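Local structure of putative membrane anchored protein (Corynebacterium diphtheriae, 3LSO) at residues V209-T214 with T250-D255; G225-F230 with N246-S251; A36-Y41 with D168-N173; L89-I94 with T162-V167. The protein is of unknown function but is probably held at the bacterial membrane, its elongated soluble part built as a chain of all-beta domains. All blocks are in the same frame, centred on the assembly; numbering follows the deposited sequence.

Contact 1. Residues V209-T214 with T250-D255; sequences VQITAT and TSIIFD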
loop_
_atom_site.group_PDB
_atom_site.type_symbol
_atom_site.label_atom_id
_atom_site.label_comp_id
_atom_site.label_asym_id
_atom_site.label_seq_id
_atom_site.Cartn_x
_atom_site.Cartn_y
_atom_site.Cartn_z
ATOM N N VAL B 209 -0.784 22.712 6.487
ATOM C CA VAL B 209 -0.714 21.438 5.789
ATOM C C VAL B 209 -1.766 20.505 6.344
ATOM O O VAL B 209 -1.687 20.089 7.504
ATOM C CB VAL B 209 0.671 20.785 5.935
ATOM C CG1 VAL B 209 0.691 19.405 5.273
ATOM C CG2 VAL B 209 1.746 21.700 5.365
ATOM N N GLN B 210 -2.753 20.190 5.512
ATOM C CA GLN B 210 -3.841 19.314 5.920
ATOM C C GLN B 210 -3.392 17.859 5.907
ATOM O O GLN B 210 -2.778 17.401 4.954
ATOM C CB GLN B 210 -5.081 19.523 5.043
ATOM C CG GLN B 210 -6.338 18.873 5.629
ATOM C CD GLN B 210 -7.640 19.477 5.121
ATOM O OE1 GLN B 210 -7.739 20.688 4.893
ATOM N NE2 GLN B 210 -8.652 18.635 4.960
ATOM N N ILE B 211 -3.684 17.148 6.985
ATOM C CA ILE B 211 -3.367 15.736 7.095
ATOM C C ILE B 211 -4.636 15.004 7.478
ATOM O O ILE B 211 -5.355 15.439 8.378
ATOM C CB ILE B 211 -2.315 15.470 8.193
ATOM C CG1 ILE B 211 -1.010 16.192 7.911
ATOM C CG2 ILE B 211 -2.026 13.993 8.298
ATOM C CD1 ILE B 211 -0.433 15.893 6.588
ATOM N N THR B 212 -4.890 13.879 6.821
ATOM C CA THR B 212 -6.132 13.133 7.009
ATOM C C THR B 212 -5.896 11.624 7.154
ATOM O O THR B 212 -5.238 11.002 6.312
ATOM C CB THR B 212 -7.093 13.453 5.855
ATOM O OG1 THR B 212 -7.634 14.758 6.074
ATOM C CG2 THR B 212 -8.226 12.451 5.752
ATOM N N ALA B 213 -6.413 11.048 8.235
ATOM C CA ALA B 213 -6.348 9.599 8.455
ATOM C C ALA B 213 -7.705 8.958 8.162
ATOM O O ALA B 213 -8.698 9.317 8.795
ATOM C CB ALA B 213 -5.924 9.304 9.893
ATOM N N THR B 214 -7.764 8.040 7.198
ATOM C CA THR B 214 -8.997 7.293 6.965
ATOM C C THR B 214 -9.018 6.074 7.884
ATOM O O THR B 214 -8.031 5.330 7.962
ATOM C CB THR B 214 -9.146 6.888 5.487
ATOM N N THR B 250 -6.172 16.830 10.772
ATOM C CA THR B 250 -5.469 17.913 11.433
ATOM C C THR B 250 -4.754 18.758 10.402
ATOM O O THR B 250 -4.581 18.351 9.261
ATOM C CB THR B 250 -4.524 17.397 12.537
ATOM O OG1 THR B 250 -4.142 18.484 13.373
ATOM C CG2 THR B 250 -3.300 16.737 11.968
ATOM N N SER B 251 -4.373 19.953 10.807
ATOM C CA SER B 251 -3.653 20.875 9.961
ATOM C C SER B 251 -2.409 21.150 10.760
ATOM O O SER B 251 -2.491 21.303 11.979
ATOM C CB SER B 251 -4.482 22.154 9.786
ATOM O OG SER B 251 -3.874 23.080 8.896
ATOM N N ILE B 252 -1.257 21.189 10.097
ATOM C CA ILE B 252 0.006 21.470 10.800
ATOM C C ILE B 252 0.927 22.447 10.075
ATOM O O ILE B 252 0.905 22.540 8.849
ATOM C CB ILE B 252 0.777 20.192 11.094
ATOM C CG1 ILE B 252 1.025 19.407 9.818
ATOM C CG2 ILE B 252 0.010 19.314 12.086
ATOM C CD1 ILE B 252 1.628 18.069 10.119
ATOM N N ILE B 253 1.743 23.177 10.824
ATOM C CA ILE B 253 2.647 24.139 10.202
ATOM C C ILE B 253 4.081 23.711 10.483
ATOM O O ILE B 253 4.469 23.623 11.634
ATOM C CB ILE B 253 2.390 25.571 10.743
ATOM C CG1 ILE B 253 0.949 26.007 10.434
ATOM C CG2 ILE B 253 3.392 26.542 10.165
ATOM C CD1 ILE B 253 0.435 27.218 11.230
ATOM N N PHE B 254 4.872 23.437 9.459
ATOM C CA PHE B 254 6.243 23.028 9.718
ATOM C C PHE B 254 7.166 24.207 9.995
ATOM O O PHE B 254 6.950 25.316 9.509
ATOM C CB PHE B 254 6.782 22.206 8.563
ATOM C CG PHE B 254 6.106 20.881 8.405
ATOM C CD1 PHE B 254 5.169 20.683 7.396
ATOM C CD2 PHE B 254 6.402 19.824 9.260
ATOM C CE1 PHE B 254 4.538 19.464 7.237
ATOM C CE2 PHE B 254 5.766 18.590 9.107
ATOM C CZ PHE B 254 4.839 18.414 8.096
ATOM N N ASP B 255 8.212 23.957 10.772
ATOM C CA ASP B 255 9.176 24.997 11.102
ATOM C C ASP B 255 10.404 24.938 10.218
ATOM O O ASP B 255 10.932 25.968 9.846
ATOM C CB ASP B 255 9.618 24.836 12.542
ATOM C CG ASP B 255 8.538 25.203 13.525
ATOM O OD1 ASP B 255 8.042 26.347 13.408
ATOM O OD2 ASP B 255 8.213 24.358 14.406
#
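V209 and I252 face each other as a hydrogen-bonded antiparallel pair, and their side chains, with those of I211 and T250, all leave the two strands on the side turned to the protein interior. Here the packing is close. I252 carries CG1 between its backbone N and carbonyl carbon (chi1 56°), which lets CD1 reach across to lie 3.9 Å from I211 CG1, the two side chains crossing at a slant. V209 CB sits 4.1 Å from I252 CG1. Two residues after I252, F254 brings its ring back, roughly at right angles to the valine, so that its CE1 is 4.0 Å from V209 CG2. This largely apolar face belongs to the three-stranded sheet 196-198, 208-214 and 247-253 of what is probably an immunoglobulin-like beta sandwich: F229 and I262 of the facing sheet touch I211, and K260 touches F254. The backbone ladder is firmest around I211, whose N bonds to T250 O at 2.7 Å and whose O receives T250 N at 2.9 Å. At the other end I252 N gives V209 O a bond of 2.8 Å, but the return bond from V209 N to I252 O is weak, bent to 127° at the hydrogen. The opposite face, bearing Q210 and S251, is loose and exposed. These two form a non-hydrogen-bonded pair with little side-chain contact: Q210 extends its chain away from the strand pair, while S251 OG bonds to D208 OD1, the carboxylate next to V209.

Contact 2. Residues G225-F230 with N246-S251; sequences GKVQFF and NKASTS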
loop_
_atom_site.group_PDB
_atom_site.type_symbol
_atom_site.label_atom_id
_atom_site.label_comp_id
_atom_site.label_asym_id
_atom_site.label_seq_id
_atom_site.Cartn_x
_atom_site.Cartn_y
_atom_site.Cartn_z
ATOM N N GLY B 225 -14.354 6.661 18.594
ATOM C CA GLY B 225 -12.907 6.761 18.722
ATOM C C GLY B 225 -12.277 8.073 18.287
ATOM O O GLY B 225 -12.962 8.989 17.812
ATOM N N LYS B 226 -10.952 8.133 18.446
ATOM C CA LYS B 226 -10.127 9.302 18.174
ATOM C C LYS B 226 -8.827 8.884 17.466
ATOM O O LYS B 226 -8.437 7.719 17.524
ATOM C CB LYS B 226 -9.775 9.989 19.498
ATOM C CG LYS B 226 -10.704 11.127 19.917
ATOM C CD LYS B 226 -10.781 11.290 21.453
ATOM C CE LYS B 226 -11.331 12.673 21.847
ATOM N NZ LYS B 226 -12.252 12.598 23.006
ATOM N N VAL B 227 -8.152 9.832 16.815
ATOM C CA VAL B 227 -6.827 9.581 16.225
ATOM C C VAL B 227 -5.751 10.521 16.766
ATOM O O VAL B 227 -5.964 11.725 16.849
ATOM C CB VAL B 227 -6.853 9.676 14.680
ATOM C CG1 VAL B 227 -5.446 9.773 14.105
ATOM C CG2 VAL B 227 -7.581 8.478 14.095
ATOM N N GLN B 228 -4.608 9.953 17.143
ATOM C CA GLN B 228 -3.458 10.733 17.549
ATOM C C GLN B 228 -2.457 10.800 16.415
ATOM O O GLN B 228 -1.992 9.767 15.923
ATOM C CB GLN B 228 -2.774 10.135 18.765
ATOM C CG GLN B 228 -1.575 10.958 19.208
ATOM C CD GLN B 228 -1.967 12.360 19.669
ATOM O OE1 GLN B 228 -1.836 13.338 18.924
ATOM N NE2 GLN B 228 -2.478 12.456 20.896
ATOM N N PHE B 229 -2.128 12.013 15.991
ATOM C CA PHE B 229 -1.135 12.187 14.947
ATOM C C PHE B 229 0.229 12.382 15.569
ATOM O O PHE B 229 0.342 12.791 16.731
ATOM C CB PHE B 229 -1.491 13.371 14.054
ATOM C CG PHE B 229 -2.677 13.115 13.173
ATOM C CD1 PHE B 229 -3.938 13.492 13.564
ATOM C CD2 PHE B 229 -2.525 12.475 11.958
ATOM C CE1 PHE B 229 -5.021 13.256 12.750
ATOM C CE2 PHE B 229 -3.593 12.244 11.151
ATOM C CZ PHE B 229 -4.850 12.634 11.549
ATOM N N PHE B 230 1.262 12.065 14.803
ATOM C CA PHE B 230 2.617 12.294 15.243
ATOM C C PHE B 230 3.407 12.881 14.101
ATOM O O PHE B 230 3.220 12.506 12.935
ATOM C CB PHE B 230 3.277 10.990 15.645
ATOM C CG PHE B 230 2.685 10.350 16.850
ATOM C CD1 PHE B 230 3.300 10.474 18.084
ATOM C CD2 PHE B 230 1.544 9.569 16.749
ATOM C CE1 PHE B 230 2.774 9.847 19.211
ATOM C CE2 PHE B 230 1.001 8.945 17.884
ATOM C CZ PHE B 230 1.622 9.091 19.114
ATOM N N ASN B 246 -15.870 9.132 8.503
ATOM C CA ASN B 246 -14.830 8.140 8.840
ATOM C C ASN B 246 -13.399 8.636 8.807
ATOM O O ASN B 246 -12.461 7.868 8.978
ATOM C CB ASN B 246 -14.965 6.856 8.026
ATOM C CG ASN B 246 -15.740 5.805 8.759
ATOM O OD1 ASN B 246 -16.708 5.253 8.238
ATOM N ND2 ASN B 246 -15.335 5.534 9.999
ATOM N N LYS B 247 -13.235 9.930 8.608
ATOM C CA LYS B 247 -11.918 10.503 8.524
ATOM C C LYS B 247 -11.636 11.266 9.809
ATOM O O LYS B 247 -12.567 11.636 10.535
ATOM C CB LYS B 247 -11.838 11.418 7.301
ATOM C CG LYS B 247 -12.266 10.734 5.989
ATOM C CD LYS B 247 -11.703 11.426 4.741
ATOM C CE LYS B 247 -11.870 10.559 3.502
ATOM N NZ LYS B 247 -13.307 10.262 3.230
ATOM N N ALA B 248 -10.352 11.460 10.103
ATOM C CA ALA B 248 -9.912 12.368 11.156
ATOM C C ALA B 248 -8.894 13.282 10.517
ATOM O O ALA B 248 -8.084 12.832 9.716
ATOM C CB ALA B 248 -9.287 11.605 12.307
ATOM N N SER B 249 -8.931 14.561 10.861
ATOM C CA SER B 249 -8.072 15.520 10.188
ATOM C C SER B 249 -7.400 16.477 11.125
ATOM O O SER B 249 -7.974 16.902 12.127
ATOM C CB SER B 249 -8.853 16.333 9.170
ATOM O OG SER B 249 -9.305 15.512 8.122
ATOM N N THR B 250 -6.172 16.830 10.772
ATOM C CA THR B 250 -5.469 17.913 11.433
ATOM C C THR B 250 -4.754 18.758 10.402
ATOM O O THR B 250 -4.581 18.351 9.261
ATOM C CB THR B 250 -4.524 17.397 12.537
ATOM O OG1 THR B 250 -4.142 18.484 13.373
ATOM C CG2 THR B 250 -3.300 16.737 11.968
ATOM N N SER B 251 -4.373 19.953 10.807
ATOM C CA SER B 251 -3.653 20.875 9.961
ATOM C C SER B 251 -2.409 21.150 10.760
ATOM O O SER B 251 -2.491 21.303 11.979
ATOM C CB SER B 251 -4.482 22.154 9.786
ATOM O OG SER B 251 -3.874 23.080 8.896
#
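The carbonyl oxygen of A248 lies in the plane of the F229 ring at its edge, 3.7 Å from CZ, while accepting a backbone hydrogen bond from A213 N of strand 208-214. F229 is thus laid against the very strand pair that A248 O helps to hold together. One face of its ring takes the methyl of T250: CG2 stands 3.9 Å from the ring centroid, a CH-pi contact only 21° off the normal. T250 keeps OG1 anti to its backbone N (chi1 -165°), leaving CG2 as the branch over the phenyl group, and the two side chains approach from opposite directions. V227, two residues earlier on the strand of F229, sets CG1 over the opposite face, toward its rim. Its CB also meets A248 CB at 3.9 Å. S249, between the two contacting residues, turns its CB away and bonds through OG to T212 OG1. The strands belong to different sheets and meet through side chains, apart from A248 O at the F229 ring, their axes 7.8 Å apart at closest and inclined by 36°; I211, A213 and A264 close in around F229. A phenylalanine ring packed between two stacked sheets, with strands roughly aligned, is consistent with the core of an immunoglobulin-like beta sandwich.

Contact 3. Residues A36-Y41 with D168-N173; sequences AAWGLY and DGYTAN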
loop_
_atom_site.group_PDB
_atom_site.type_symbol
_atom_site.label_atom_id
_atom_site.label_comp_id
_atom_site.label_asym_id
_atom_site.label_seq_id
_atom_site.Cartn_x
_atom_site.Cartn_y
_atom_site.Cartn_z
ATOM N N ALA B 36 -24.869 -51.978 13.240
ATOM C CA ALA B 36 -26.323 -51.989 13.323
ATOM C C ALA B 36 -26.796 -52.946 14.402
ATOM O O ALA B 36 -26.066 -53.862 14.809
ATOM C CB ALA B 36 -26.931 -52.386 11.980
ATOM N N ALA B 37 -28.027 -52.726 14.844
ATOM C CA ALA B 37 -28.713 -53.632 15.738
ATOM C C ALA B 37 -27.983 -53.753 17.064
ATOM O O ALA B 37 -27.612 -54.843 17.486
ATOM C CB ALA B 37 -28.860 -54.978 15.084
ATOM N N TRP B 38 -27.743 -52.624 17.713
ATOM C CA TRP B 38 -27.187 -52.658 19.055
ATOM C C TRP B 38 -25.838 -53.391 19.078
ATOM O O TRP B 38 -25.499 -54.084 20.046
ATOM C CB TRP B 38 -28.231 -53.285 19.998
ATOM C CG TRP B 38 -29.518 -52.536 19.881
ATOM C CD1 TRP B 38 -29.789 -51.323 20.416
ATOM C CD2 TRP B 38 -30.665 -52.900 19.117
ATOM N NE1 TRP B 38 -31.048 -50.918 20.072
ATOM C CE2 TRP B 38 -31.611 -51.865 19.267
ATOM C CE3 TRP B 38 -30.989 -53.998 18.322
ATOM C CZ2 TRP B 38 -32.857 -51.889 18.653
ATOM C CZ3 TRP B 38 -32.236 -54.030 17.716
ATOM C CH2 TRP B 38 -33.154 -52.978 17.889
ATOM N N GLY B 39 -25.094 -53.226 17.981
ATOM C CA GLY B 39 -23.781 -53.832 17.781
ATOM C C GLY B 39 -23.736 -55.278 17.283
ATOM O O GLY B 39 -22.647 -55.844 17.098
ATOM N N LEU B 40 -24.901 -55.883 17.059
ATOM C CA LEU B 40 -24.957 -57.298 16.686
ATOM C C LEU B 40 -24.851 -57.540 15.170
ATOM O O LEU B 40 -24.881 -58.677 14.716
ATOM C CB LEU B 40 -26.219 -57.963 17.259
ATOM C CG LEU B 40 -26.381 -58.020 18.782
ATOM C CD1 LEU B 40 -27.839 -58.191 19.182
ATOM C CD2 LEU B 40 -25.523 -59.112 19.411
ATOM N N TYR B 41 -24.722 -56.467 14.399
ATOM C CA TYR B 41 -24.637 -56.561 12.943
ATOM C C TYR B 41 -23.534 -55.599 12.480
ATOM O O TYR B 41 -23.747 -54.401 12.362
ATOM C CB TYR B 41 -26.004 -56.231 12.307
ATOM C CG TYR B 41 -26.195 -56.689 10.875
ATOM C CD1 TYR B 41 -26.709 -57.958 10.591
ATOM C CD2 TYR B 41 -25.870 -55.851 9.797
ATOM C CE1 TYR B 41 -26.886 -58.384 9.266
ATOM C CE2 TYR B 41 -26.042 -56.265 8.471
ATOM C CZ TYR B 41 -26.555 -57.531 8.213
ATOM O OH TYR B 41 -26.727 -57.963 6.911
ATOM N N ASP B 168 -35.840 -49.786 8.443
ATOM C CA ASP B 168 -36.811 -50.840 8.807
ATOM C C ASP B 168 -36.949 -51.090 10.332
ATOM O O ASP B 168 -37.136 -52.233 10.763
ATOM C CB ASP B 168 -36.476 -52.172 8.082
ATOM C CG ASP B 168 -37.021 -52.253 6.630
ATOM O OD1 ASP B 168 -37.137 -51.213 5.924
ATOM O OD2 ASP B 168 -37.314 -53.398 6.193
ATOM N N GLY B 169 -36.869 -50.034 11.138
ATOM C CA GLY B 169 -36.862 -50.191 12.596
ATOM C C GLY B 169 -35.465 -50.392 13.192
ATOM O O GLY B 169 -35.297 -50.327 14.414
ATOM N N TYR B 170 -34.462 -50.647 12.349
ATOM C CA TYR B 170 -33.099 -50.830 12.829
ATOM C C TYR B 170 -32.393 -49.505 12.806
ATOM O O TYR B 170 -32.765 -48.637 12.032
ATOM C CB TYR B 170 -32.333 -51.824 11.958
ATOM C CG TYR B 170 -32.677 -53.258 12.235
ATOM C CD1 TYR B 170 -32.111 -53.933 13.311
ATOM C CD2 TYR B 170 -33.576 -53.945 11.427
ATOM C CE1 TYR B 170 -32.428 -55.272 13.574
ATOM C CE2 TYR B 170 -33.894 -55.287 11.676
ATOM C CZ TYR B 170 -33.315 -55.939 12.755
ATOM O OH TYR B 170 -33.641 -57.249 13.016
ATOM N N THR B 171 -31.376 -49.352 13.650
ATOM C CA THR B 171 -30.517 -48.172 13.631
ATOM C C THR B 171 -29.106 -48.596 13.273
ATOM O O THR B 171 -28.557 -49.498 13.901
ATOM C CB THR B 171 -30.507 -47.496 15.001
ATOM O OG1 THR B 171 -31.778 -46.906 15.232
ATOM C CG2 THR B 171 -29.480 -46.409 15.067
ATOM N N ALA B 172 -28.519 -47.953 12.268
ATOM C CA ALA B 172 -27.128 -48.244 11.901
ATOM C C ALA B 172 -26.205 -47.028 11.969
ATOM O O ALA B 172 -26.527 -45.959 11.429
ATOM C CB ALA B 172 -27.052 -48.890 10.529
ATOM N N ASN B 173 -25.057 -47.201 12.626
ATOM C CA ASN B 173 -24.074 -46.133 12.743
ATOM C C ASN B 173 -22.902 -46.405 11.828
ATOM O O ASN B 173 -22.177 -47.368 12.011
ATOM C CB ASN B 173 -23.588 -45.985 14.186
ATOM C CG ASN B 173 -24.720 -45.714 15.164
ATOM O OD1 ASN B 173 -25.532 -44.793 14.976
ATOM N ND2 ASN B 173 -24.782 -46.522 16.224
#
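The aromatic rings of W38 and Y170 meet at a slant on the surface, touching lightly with W38 CZ3 4.3 Å from Y170 CE1. The methyl of A37 also comes obliquely to the tyrosine ring, its CB 3.8 Å from Y170 CD1 and almost as close to CE1. Y170 has CG anti to its own carbonyl carbon (chi1 -78°), which lays the ring beside A37. Both aromatic residues also touch a crystal neighbour, so their exact poses may owe something to the lattice. Further in, the contact passes from rings to backbone. A36 and A172 form a non-hydrogen-bonded antiparallel pair whose methyl groups meet at 3.8 Å. T171 O receives a weak hydrogen bond of 3.4 Å from A37 N and lies equally near A36 CA, a C-H contact that adds to the same modest grip. A36 is buried, whereas T171 and Y170 are at the surface. Within 36-41 the chain reverses by a type I' turn from A37 to L40, closed by L40 N to A37 O at 2.9 Å, with W38 and G39 both at positive phi. A36 and Y41 bond to each other in both directions, A36 N to Y41 O being 2.8 Å. L40 and Y41 together face A36, a classic beta bulge. The disulfide C32-C176 joins these same strands, 25-36 and 170-177, farther along. The whole is a bulged beta hairpin connecting strands 25-36 and 41-54, its tip packed on strand 170-177 at one end of the N-terminal domain, a probably immunoglobulin-like fold of the E-set clan.

Contact 4. Residues L89-I94 with T162-V167; sequences LTKSSI and TNTASV
A classic beta bulge, formed by T90 and K91 opposite T164, marks the corner where strand 87-97 bends alongside strand 150-167 in the N-terminal E-set domain. Its focus is T164 O, which accepts three hydrogen bonds. T90 N comes nearly head-on to the carbonyl at 2.7 Å; K91 N, at 3.3 Å, lies in the carbonyl plane on a lone pair. The hydroxyl T90 OG1 gives the third bond, 2.9 Å long, from above that plane. With OG1 held between the backbone N and carbonyl carbon (chi1 58°), T90 folds its hydroxyl back over T164 O, and its CG2 rests 3.7 Å from S166 CB. Past the bulge the pairing is regular: K91 O takes T164 N at 2.9 Å, and S93 and T162 bond to each other both ways through their backbones. K91 and T164 run side by side, CB to CB 3.8 Å, on the face they share with S93 and T162. T164 directs OG1 to N173 OD1 on strand 170-177, while S93 OG is held by N121 and S119 of strand 117-129, so these two hydroxyls tie the face to the flanking strands. On the other face S92, buried and bonded through its backbone to D122, packs its CB 3.7 Å from N163 CB.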
loop_
_atom_site.group_PDB
_atom_site.type_symbol
_atom_site.label_atom_id
_atom_site.label_comp_id
_atom_site.label_asym_id
_atom_site.label_seq_id
_atom_site.Cartn_x
_atom_site.Cartn_y
_atom_site.Cartn_z
ATOM N N LEU B 89 -31.346 -41.094 6.560
ATOM C CA LEU B 89 -30.275 -40.656 7.444
ATOM C C LEU B 89 -30.854 -39.768 8.513
ATOM O O LEU B 89 -31.441 -38.734 8.218
ATOM C CB LEU B 89 -29.212 -39.875 6.684
ATOM C CG LEU B 89 -28.376 -40.563 5.611
ATOM C CD1 LEU B 89 -27.483 -39.549 4.932
ATOM C CD2 LEU B 89 -27.568 -41.682 6.208
ATOM N N THR B 90 -30.686 -40.172 9.760
ATOM C CA THR B 90 -31.191 -39.398 10.879
ATOM C C THR B 90 -30.149 -38.360 11.308
ATOM O O THR B 90 -30.497 -37.223 11.636
ATOM C CB THR B 90 -31.576 -40.310 12.053
ATOM O OG1 THR B 90 -30.439 -41.070 12.462
ATOM C CG2 THR B 90 -32.648 -41.270 11.633
ATOM N N LYS B 91 -28.878 -38.763 11.286
ATOM C CA LYS B 91 -27.741 -37.909 11.623
ATOM C C LYS B 91 -26.678 -38.063 10.539
ATOM O O LYS B 91 -26.584 -39.114 9.921
ATOM C CB LYS B 91 -27.114 -38.360 12.944
ATOM C CG LYS B 91 -27.948 -38.133 14.186
ATOM C CD LYS B 91 -27.366 -38.918 15.378
ATOM C CE LYS B 91 -28.087 -38.573 16.685
ATOM N NZ LYS B 91 -27.874 -37.128 17.049
ATOM N N SER B 92 -25.881 -37.027 10.308
ATOM C CA SER B 92 -24.642 -37.182 9.548
ATOM C C SER B 92 -23.675 -36.033 9.810
ATOM O O SER B 92 -24.086 -34.938 10.199
ATOM C CB SER B 92 -24.896 -37.364 8.054
ATOM O OG SER B 92 -25.544 -36.259 7.499
ATOM N N SER B 93 -22.388 -36.294 9.607
ATOM C CA SER B 93 -21.341 -35.389 10.032
ATOM C C SER B 93 -20.156 -35.475 9.098
ATOM O O SER B 93 -19.523 -36.523 9.010
ATOM C CB SER B 93 -20.880 -35.761 11.446
ATOM O OG SER B 93 -21.150 -34.733 12.383
ATOM N N ILE B 94 -19.850 -34.383 8.401
ATOM C CA ILE B 94 -18.615 -34.287 7.621
ATOM C C ILE B 94 -17.639 -33.476 8.442
ATOM O O ILE B 94 -17.977 -32.388 8.907
ATOM C CB ILE B 94 -18.840 -33.578 6.310
ATOM C CG1 ILE B 94 -19.930 -34.293 5.528
ATOM C CG2 ILE B 94 -17.545 -33.534 5.492
ATOM C CD1 ILE B 94 -20.687 -33.381 4.593
ATOM N N THR B 162 -19.324 -39.473 9.532
ATOM C CA THR B 162 -20.147 -40.360 10.341
ATOM C C THR B 162 -21.584 -40.079 9.991
ATOM O O THR B 162 -21.961 -38.921 9.778
ATOM C CB THR B 162 -20.037 -40.094 11.847
ATOM O OG1 THR B 162 -20.690 -38.853 12.157
ATOM C CG2 THR B 162 -18.588 -40.083 12.351
ATOM N N ASN B 163 -22.391 -41.131 9.927
ATOM C CA ASN B 163 -23.821 -40.945 9.794
ATOM C C ASN B 163 -24.544 -41.963 10.641
ATOM O O ASN B 163 -23.919 -42.883 11.197
ATOM C CB ASN B 163 -24.270 -41.007 8.331
ATOM C CG ASN B 163 -24.353 -42.415 7.811
ATOM O OD1 ASN B 163 -23.335 -43.079 7.608
ATOM N ND2 ASN B 163 -25.565 -42.889 7.600
ATOM N N THR B 164 -25.856 -41.767 10.747
ATOM C CA THR B 164 -26.749 -42.680 11.438
ATOM C C THR B 164 -27.997 -42.838 10.611
ATOM O O THR B 164 -28.654 -41.866 10.266
ATOM C CB THR B 164 -27.063 -42.192 12.860
ATOM O OG1 THR B 164 -25.834 -42.190 13.607
ATOM C CG2 THR B 164 -28.091 -43.096 13.538
ATOM N N ALA B 165 -28.288 -44.085 10.284
ATOM C CA ALA B 165 -29.351 -44.409 9.372
ATOM C C ALA B 165 -30.431 -45.193 10.080
ATOM O O ALA B 165 -30.150 -46.095 10.875
ATOM C CB ALA B 165 -28.814 -45.210 8.195
ATOM N N SER B 166 -31.673 -44.852 9.765
ATOM C CA SER B 166 -32.819 -45.611 10.233
ATOM C C SER B 166 -33.377 -46.474 9.094
ATOM O O SER B 166 -33.852 -45.948 8.080
ATOM C CB SER B 166 -33.882 -44.667 10.782
ATOM O OG SER B 166 -34.973 -45.412 11.251
ATOM N N VAL B 167 -33.325 -47.793 9.279
ATOM C CA VAL B 167 -33.644 -48.761 8.230
ATOM C C VAL B 167 -34.554 -49.871 8.753
ATOM O O VAL B 167 -34.098 -50.788 9.431
ATOM C CB VAL B 167 -32.339 -49.429 7.702
ATOM C CG1 VAL B 167 -32.639 -50.469 6.625
ATOM C CG2 VAL B 167 -31.323 -48.376 7.206
#

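From the N terminus, contact 3 opens first, at the hairpin tip 36-41, and closes a long loop at 168-173. Contact 4, joining 89-94 to 162-167, is nested inside it. The two meet where strands 150-167 and 170-177, linked by a short turn, pair through A165 N and A172 O, knitting one end of the N-terminal domain. Farther along, contact 1 opens at 209-214; 225-230 follows within its loop, and contact 2 ends on the strand, 247-253, that also completes contact 1. Contact 1 thus pairs strands within a sheet, while contact 2 spans the sandwich to the facing sheet. Contacts 1 and 3 lie about 75 Å apart between centres.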